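Local coordinates for protein threonine phosphate decarboxylase-like enzyme (Sulfurospirillum multivorans, PDB 6OUX) that decarboxylates L-serine O-phosphate to ethanolamine O-phosphate with the help of pyridoxal phosphate, supplying the linker precursor for norcobamide biosynthesis, at residues Asp61-Asp64 and Arg65-Gln69; Tyr80-Gln83 and Gln84-Gln88; Ala256-Asp259 and Ser260-Asp264. All coordinates share one frame; numbering follows the deposited sequence.

Overall arrangement
The three contacts follow one another along the chain, all within the aminotransferase class I and II region. Contact 1 lies in the C-terminal part of helix 53-68; contact 2 begins helix 84-95, after the short helix 73-78; contact 3 leads from strand 254-257 of the mixed seven-stranded sheet into helix 260-266. Centres of contacts 1 and 2 lie 22 Å apart, and both touch the second subunit, so this part of the chain belongs to the dimer interface. Contacts 2 and 3, with centres 16 Å apart, meet directly: Arg85 NH2 and Asp264 OD1 form a 2.8 Å salt bridge between helix 84-95 and helix 260-266. Contacts 1 and 3 are 34 Å apart, centre to centre.

Contact 1. Residues Asp61-Asp64 and Arg65-Gln69; sequences DYID and RELIQ
Arg65 reaches back one turn along helix 53-68 to Asp61 and Tyr62, an i to i-4 salt bridge joined to an i to i-3 cation-pi pair. On this looser, partly exposed side, Arg65 NH2 gives a nearly straight bond to Asp61 OD2 (3.2 Å, 170°). The oxygen sits in the guanidinium plane, but is itself met from above the carboxylate. The same NH2 hangs 3.7 Å above the centre of the Tyr62 ring, whose plane is turned 65° from the guanidinium. A bend at chi3 (30°) folds the arginine chain back toward both partners. A leucine here would probably leave Asp61 without its positive mate in the helix and strip the cation from the ring.

The tighter side carries Tyr62, Ile63 and Leu67, all buried. Glu66 comes to the ring's edge with OE2 3.4 Å from Tyr62 CD2; its carboxylate stands almost perpendicular to the ring and is held by Arg288 and Tyr281. Ile63 CG2 rests against Leu67 CD1 at 4.2 Å, with Tyr281 touching both residues, while Tyr73 of the second subunit packs on Ile63 and Ile68. Here the helix widens to a pi-type turn: Ile63 O accepts from both Leu67 N and Ile68 N. The wide turn runs out on the more open side of the helix, where Gln69 N closes on Asp64 O at 3.0 Å.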
loop_
_atom_site.group_PDB
_atom_site.type_symbol
_atom_site.label_atom_id
_atom_site.label_comp_id
_atom_site.label_asym_id
_atom_site.label_seq_id
_atom_site.Cartn_x
_atom_site.Cartn_y
_atom_site.Cartn_z
ATOM N N ASP A 61 14.223 11.420 -13.407
ATOM C CA ASP A 61 15.483 12.126 -13.505
ATOM C C ASP A 61 15.934 12.546 -12.130
ATOM O O ASP A 61 17.099 12.412 -11.852
ATOM C CB ASP A 61 15.360 13.338 -14.435
ATOM C CG ASP A 61 16.644 14.057 -14.605
ATOM O OD1 ASP A 61 17.595 13.473 -15.171
ATOM O OD2 ASP A 61 16.696 15.165 -14.134
ATOM N N TYR A 62 15.033 13.037 -11.263
ATOM C CA TYR A 62 15.362 13.296 -9.892
ATOM C C TYR A 62 15.785 12.031 -9.124
ATOM O O TYR A 62 16.745 12.057 -8.320
ATOM C CB TYR A 62 14.227 13.999 -9.143
ATOM C CG TYR A 62 14.153 15.488 -9.305
ATOM C CD1 TYR A 62 13.427 16.096 -10.325
ATOM C CD2 TYR A 62 14.764 16.299 -8.404
ATOM C CE1 TYR A 62 13.341 17.457 -10.430
ATOM C CE2 TYR A 62 14.683 17.659 -8.496
ATOM C CZ TYR A 62 13.987 18.223 -9.511
ATOM O OH TYR A 62 13.945 19.551 -9.528
ATOM N N ILE A 63 15.101 10.918 -9.398
ATOM C CA ILE A 63 15.470 9.654 -8.798
ATOM C C ILE A 63 16.917 9.243 -9.225
ATOM O O ILE A 63 17.731 8.897 -8.391
ATOM C CB ILE A 63 14.441 8.589 -9.104
ATOM C CG1 ILE A 63 13.134 8.947 -8.410
ATOM C CG2 ILE A 63 14.938 7.227 -8.639
ATOM C CD1 ILE A 63 11.981 8.012 -8.739
ATOM N N ASP A 64 17.188 9.293 -10.518
ATOM C CA ASP A 64 18.461 8.918 -11.033
ATOM C C ASP A 64 19.531 9.754 -10.393
ATOM O O ASP A 64 20.534 9.201 -9.927
ATOM C CB ASP A 64 18.491 9.103 -12.543
ATOM C CG ASP A 64 19.777 8.619 -13.188
ATOM O OD1 ASP A 64 20.470 7.792 -12.610
ATOM O OD2 ASP A 64 20.100 9.088 -14.305
ATOM N N ARG A 65 19.325 11.073 -10.388
ATOM C CA ARG A 65 20.345 12.012 -9.940
ATOM C C ARG A 65 20.506 11.975 -8.430
ATOM O O ARG A 65 21.627 12.027 -7.934
ATOM C CB ARG A 65 20.119 13.456 -10.451
ATOM C CG ARG A 65 20.291 13.653 -11.988
ATOM C CD ARG A 65 19.541 14.893 -12.640
ATOM N NE ARG A 65 19.524 15.802 -11.568
ATOM C CZ ARG A 65 18.539 16.338 -10.893
ATOM N NH1 ARG A 65 18.954 16.959 -9.854
ATOM N NH2 ARG A 65 17.267 16.416 -11.254
ATOM N N GLU A 66 19.415 11.880 -7.713
ATOM C CA GLU A 66 19.444 12.012 -6.256
ATOM C C GLU A 66 19.507 10.683 -5.474
ATOM O O GLU A 66 19.926 10.675 -4.304
ATOM C CB GLU A 66 18.262 12.827 -5.725
ATOM C CG GLU A 66 18.172 14.246 -6.274
ATOM C CD GLU A 66 17.082 15.088 -5.602
ATOM O OE1 GLU A 66 16.235 14.531 -4.902
ATOM O OE2 GLU A 66 17.033 16.324 -5.816
ATOM N N LEU A 67 19.077 9.594 -6.095
ATOM C CA LEU A 67 19.049 8.310 -5.370
ATOM C C LEU A 67 19.965 7.291 -5.931
ATOM O O LEU A 67 20.613 6.565 -5.181
ATOM C CB LEU A 67 17.627 7.709 -5.343
ATOM C CG LEU A 67 16.598 8.510 -4.545
ATOM C CD1 LEU A 67 15.300 7.738 -4.515
ATOM C CD2 LEU A 67 16.984 8.861 -3.129
ATOM N N ILE A 68 20.019 7.199 -7.247
ATOM C CA ILE A 68 20.723 6.117 -7.865
ATOM C C ILE A 68 22.194 6.424 -7.924
ATOM O O ILE A 68 22.977 5.647 -7.400
ATOM C CB ILE A 68 20.194 5.805 -9.250
ATOM C CG1 ILE A 68 18.705 5.413 -9.188
ATOM C CG2 ILE A 68 21.013 4.727 -9.892
ATOM C CD1 ILE A 68 18.333 4.260 -8.299
ATOM N N GLN A 69 22.563 7.546 -8.542
ATOM C CA GLN A 69 23.997 7.888 -8.717
ATOM C C GLN A 69 24.705 8.237 -7.415
ATOM O O GLN A 69 25.908 8.168 -7.330
ATOM C CB GLN A 69 24.147 9.078 -9.663
ATOM C CG GLN A 69 23.781 8.763 -11.060
ATOM C CD GLN A 69 24.158 9.881 -12.010
ATOM O OE1 GLN A 69 23.961 11.078 -11.685
ATOM N NE2 GLN A 69 24.697 9.500 -13.200
#

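Contact 2. Residues Tyr80-Gln83 and Gln84-Gln88; sequences YPSQ and QRSLQ
Gln83 O takes two backbone donors from the first turn of helix 84-95, Ser86 N at 3.0 Å and Leu87 N at 3.2 Å. The two approaches differ: Leu87 N lies in the carbonyl plane with a fairly straight bond (154°), whereas Ser86 N sits above that plane and its bond is more bent (132°). One oxygen thus joins the chain before the helix to two successive amides of its opening turn. Within the same turn, Arg85 NH1 donates to Gln88 OE1 at 2.9 Å, meeting a lone pair in the plane of the amide carbonyl. The other end of the same guanidinium, NH2, is held by Asp264, and Gln88 NE2 is tied to Ile102 O, so both groups in this i to i+3 pair have a second anchor.

Farther out the contact is lighter. Ser82 CB lies 3.5 Å from Ser86 OG, while the Ser82 hydroxyl bonds to Glu280. Leu87, with CG anti to its carbonyl carbon (chi1 -62°), turns back against the carbonyl of Gln83: CG is 3.5 Å from Gln83 O and CD1 4.0 Å from Ser82 O. Leu283 and Ile104 also pack on this leucine. At the far end of the segment, Tyr80 OH bonds to Lys244 of the second subunit. The whole is a helix N-terminus, in which Gln83 occupies the N-cap position and holds the first turn through its backbone carbonyl.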
loop_
_atom_site.group_PDB
_atom_site.type_symbol
_atom_site.label_atom_id
_atom_site.label_comp_id
_atom_site.label_asym_id
_atom_site.label_seq_id
_atom_site.Cartn_x
_atom_site.Cartn_y
_atom_site.Cartn_z
ATOM N N TYR A 80 13.229 2.386 8.200
ATOM C CA TYR A 80 11.777 2.456 8.410
ATOM C C TYR A 80 11.263 3.811 7.910
ATOM O O TYR A 80 11.882 4.837 8.183
ATOM C CB TYR A 80 11.346 2.302 9.887
ATOM C CG TYR A 80 11.037 0.894 10.237
ATOM C CD1 TYR A 80 9.739 0.434 10.353
ATOM C CD2 TYR A 80 12.064 -0.019 10.375
ATOM C CE1 TYR A 80 9.487 -0.891 10.655
ATOM C CE2 TYR A 80 11.817 -1.346 10.675
ATOM C CZ TYR A 80 10.537 -1.774 10.815
ATOM O OH TYR A 80 10.363 -3.103 11.115
ATOM N N PRO A 81 10.147 3.802 7.175
ATOM C CA PRO A 81 9.694 5.064 6.623
ATOM C C PRO A 81 8.885 5.836 7.660
ATOM O O PRO A 81 8.387 5.263 8.622
ATOM C CB PRO A 81 8.785 4.649 5.487
ATOM C CG PRO A 81 8.910 3.179 5.362
ATOM C CD PRO A 81 9.339 2.687 6.691
ATOM N N SER A 82 8.742 7.127 7.428
ATOM C CA SER A 82 7.988 8.014 8.328
ATOM C C SER A 82 6.557 7.621 8.414
ATOM O O SER A 82 6.001 7.043 7.471
ATOM C CB SER A 82 8.104 9.443 7.828
ATOM O OG SER A 82 9.474 9.813 7.671
ATOM N N GLN A 83 5.964 7.936 9.567
ATOM C CA GLN A 83 4.609 7.598 9.899
ATOM C C GLN A 83 3.663 8.715 9.451
ATOM O O GLN A 83 4.114 9.802 9.063
ATOM C CB GLN A 83 4.448 7.356 11.412
ATOM C CG GLN A 83 5.486 6.455 12.097
ATOM C CD GLN A 83 5.856 5.205 11.306
ATOM O OE1 GLN A 83 7.006 5.038 10.894
ATOM N NE2 GLN A 83 4.886 4.315 11.101
ATOM N N GLN A 84 2.369 8.407 9.484
ATOM C CA GLN A 84 1.307 9.273 8.972
ATOM C C GLN A 84 1.422 10.740 9.402
ATOM O O GLN A 84 1.436 11.653 8.543
ATOM C CB GLN A 84 -0.067 8.674 9.300
ATOM C CG GLN A 84 -1.253 9.474 8.804
ATOM C CD GLN A 84 -1.688 9.188 7.370
ATOM O OE1 GLN A 84 -1.380 8.122 6.750
ATOM N NE2 GLN A 84 -2.453 10.118 6.838
ATOM N N ARG A 85 1.559 10.991 10.711
ATOM C CA ARG A 85 1.680 12.388 11.214
ATOM C C ARG A 85 2.828 13.194 10.592
ATOM O O ARG A 85 2.736 14.449 10.393
ATOM C CB ARG A 85 1.795 12.426 12.764
ATOM C CG ARG A 85 0.594 11.886 13.547
ATOM C CD ARG A 85 -0.671 12.711 13.293
ATOM N NE ARG A 85 -1.886 12.215 13.953
ATOM C CZ ARG A 85 -3.124 12.656 13.696
ATOM N NH1 ARG A 85 -3.328 13.581 12.772
ATOM N NH2 ARG A 85 -4.179 12.122 14.316
ATOM N N SER A 86 3.942 12.518 10.289
ATOM C CA SER A 86 5.046 13.230 9.733
ATOM C C SER A 86 4.733 13.552 8.260
ATOM O O SER A 86 5.109 14.621 7.784
ATOM C CB SER A 86 6.391 12.504 9.987
ATOM O OG SER A 86 7.272 12.627 8.902
ATOM N N LEU A 87 4.012 12.662 7.573
ATOM C CA LEU A 87 3.608 12.831 6.166
ATOM C C LEU A 87 2.550 13.941 5.999
ATOM O O LEU A 87 2.645 14.786 5.103
ATOM C CB LEU A 87 3.041 11.520 5.624
ATOM C CG LEU A 87 4.020 10.345 5.610
ATOM C CD1 LEU A 87 3.313 9.062 5.244
ATOM C CD2 LEU A 87 5.188 10.674 4.706
ATOM N N GLN A 88 1.627 13.996 6.945
ATOM C CA GLN A 88 0.694 15.110 7.059
ATOM C C GLN A 88 1.391 16.460 7.060
ATOM O O GLN A 88 1.019 17.433 6.310
ATOM C CB GLN A 88 -0.140 14.922 8.330
ATOM C CG GLN A 88 -1.204 13.864 8.241
ATOM C CD GLN A 88 -2.069 13.903 9.471
ATOM O OE1 GLN A 88 -1.618 14.352 10.497
ATOM N NE2 GLN A 88 -3.292 13.459 9.380
#

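Contact 3. Residues Ala256-Asp259 and Ser260-Asp264; sequences ALMD and SRKID
Asp259 meets the first turn of helix 260-266 with two hydrogen bonds, one from its side chain and one from its backbone. OD2 of Asp259 accepts from Lys262 N at 2.9 Å (163°), on the anti side of the carboxylate and slightly out of its plane. With CG anti to the aspartate's own nitrogen (chi1 178°), the carboxylate lies beside the carbonyl carbon and faces the amides at the start of the helix. The backbone bond, Ile263 N to Asp259 O, is 3.1 Å long and nearly straight, lies in the carbonyl plane and closes the first helical turn. The negative charge of the carboxylate at this helix end would be expected to interact favourably with the helix dipole.

Water makes a third link. One water molecule donates to Asp259 OD1 at 2.6 Å and accepts from Arg261 N at 3.2 Å, so the second carboxylate oxygen also reaches an amide of the first turn, though indirectly. The arginine chain bends back so that its guanidinium lies near this water, with Arg261 NE 3.0 Å from the water oxygen.

Apolar packing gathers around Met258. Its CG sits between the backbone N and the carbonyl carbon (chi1 63°), which directs it at Ile263: Met258 CG to Ile263 CG1 is 3.4 Å, closer than usual for two carbons, and Ile263 CD1 follows at 3.6 Å. Met258 SD passes Lys262, 3.9 Å from its CE, the two chains crossing at about a right angle. Phe103 packs on both Met258 and Ile263, and Leu115 touches Met258 and Lys262, joining this turn to strand 102-105 and helix 108-116.

Strand 254-257 thus passes through a short turn into a helix whose start carries a classic aspartate N-cap, its side chain accepting from the amide three residues on.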
loop_
_atom_site.group_PDB
_atom_site.type_symbol
_atom_site.label_atom_id
_atom_site.label_comp_id
_atom_site.label_asym_id
_atom_site.label_seq_id
_atom_site.Cartn_x
_atom_site.Cartn_y
_atom_site.Cartn_z
ATOM N N ALA A 256 -6.442 12.758 0.765
ATOM C CA ALA A 256 -7.755 13.363 0.969
ATOM C C ALA A 256 -7.663 14.483 1.977
ATOM O O ALA A 256 -6.835 14.424 2.910
ATOM C CB ALA A 256 -8.752 12.347 1.461
ATOM N N LEU A 257 -8.529 15.477 1.807
ATOM C CA LEU A 257 -8.768 16.565 2.793
ATOM C C LEU A 257 -10.164 16.303 3.383
ATOM O O LEU A 257 -11.150 16.171 2.649
ATOM C CB LEU A 257 -8.754 17.925 2.115
ATOM C CG LEU A 257 -7.517 18.253 1.258
ATOM C CD1 LEU A 257 -7.598 19.648 0.658
ATOM C CD2 LEU A 257 -6.209 18.120 2.003
ATOM N N MET A 258 -10.220 16.174 4.692
ATOM C CA MET A 258 -11.447 15.839 5.361
ATOM C C MET A 258 -11.409 16.283 6.813
ATOM O O MET A 258 -10.414 16.804 7.308
ATOM C CB MET A 258 -11.772 14.338 5.216
ATOM C CG MET A 258 -10.792 13.351 5.819
ATOM S SD MET A 258 -11.232 11.560 5.581
ATOM C CE MET A 258 -10.231 11.123 4.409
ATOM N N ASP A 259 -12.525 16.079 7.478
ATOM C CA ASP A 259 -12.690 16.462 8.887
ATOM C C ASP A 259 -11.560 15.856 9.735
ATOM O O ASP A 259 -11.303 14.675 9.631
ATOM C CB ASP A 259 -14.070 15.950 9.362
ATOM C CG ASP A 259 -14.310 16.256 10.800
ATOM O OD1 ASP A 259 -14.622 17.448 11.127
ATOM O OD2 ASP A 259 -14.095 15.347 11.616
ATOM N N SER A 260 -10.867 16.662 10.533
ATOM C CA SER A 260 -9.720 16.166 11.287
ATOM C C SER A 260 -10.095 15.183 12.380
ATOM O O SER A 260 -9.315 14.237 12.671
ATOM C CB SER A 260 -8.859 17.310 11.848
ATOM O OG SER A 260 -9.634 18.094 12.697
ATOM N N ARG A 261 -11.282 15.365 12.963
ATOM C CA ARG A 261 -11.814 14.414 13.952
ATOM C C ARG A 261 -11.940 12.997 13.351
ATOM O O ARG A 261 -11.515 11.994 13.946
ATOM C CB ARG A 261 -13.232 14.865 14.378
ATOM C CG ARG A 261 -13.472 15.037 15.858
ATOM C CD ARG A 261 -12.507 16.019 16.520
ATOM N NE ARG A 261 -12.361 17.334 15.870
ATOM C CZ ARG A 261 -12.930 18.487 16.261
ATOM N NH1 ARG A 261 -13.778 18.527 17.267
ATOM N NH2 ARG A 261 -12.676 19.605 15.593
ATOM N N LYS A 262 -12.589 12.933 12.191
ATOM C CA LYS A 262 -12.739 11.706 11.422
ATOM C C LYS A 262 -11.354 11.091 11.063
ATOM O O LYS A 262 -11.126 9.886 11.233
ATOM C CB LYS A 262 -13.551 12.051 10.200
ATOM C CG LYS A 262 -13.863 10.935 9.230
ATOM C CD LYS A 262 -14.615 11.554 8.046
ATOM C CE LYS A 262 -14.803 10.602 6.856
ATOM N NZ LYS A 262 -16.089 9.875 6.945
ATOM N N ILE A 263 -10.420 11.892 10.569
ATOM C CA ILE A 263 -9.048 11.342 10.339
ATOM C C ILE A 263 -8.454 10.774 11.640
ATOM O O ILE A 263 -7.824 9.695 11.616
ATOM C CB ILE A 263 -8.108 12.374 9.745
ATOM C CG1 ILE A 263 -8.539 12.706 8.305
ATOM C CG2 ILE A 263 -6.659 11.904 9.755
ATOM C CD1 ILE A 263 -7.841 13.920 7.760
ATOM N N ASP A 264 -8.671 11.468 12.772
ATOM C CA ASP A 264 -8.078 11.033 14.082
ATOM C C ASP A 264 -8.616 9.675 14.424
ATOM O O ASP A 264 -7.854 8.813 14.844
ATOM C CB ASP A 264 -8.431 11.961 15.253
ATOM C CG ASP A 264 -7.762 13.300 15.170
ATOM O OD1 ASP A 264 -6.580 13.428 14.700
ATOM O OD2 ASP A 264 -8.444 14.253 15.617
HETATM O O HOH W 1 -13.036 18.087 13.076
#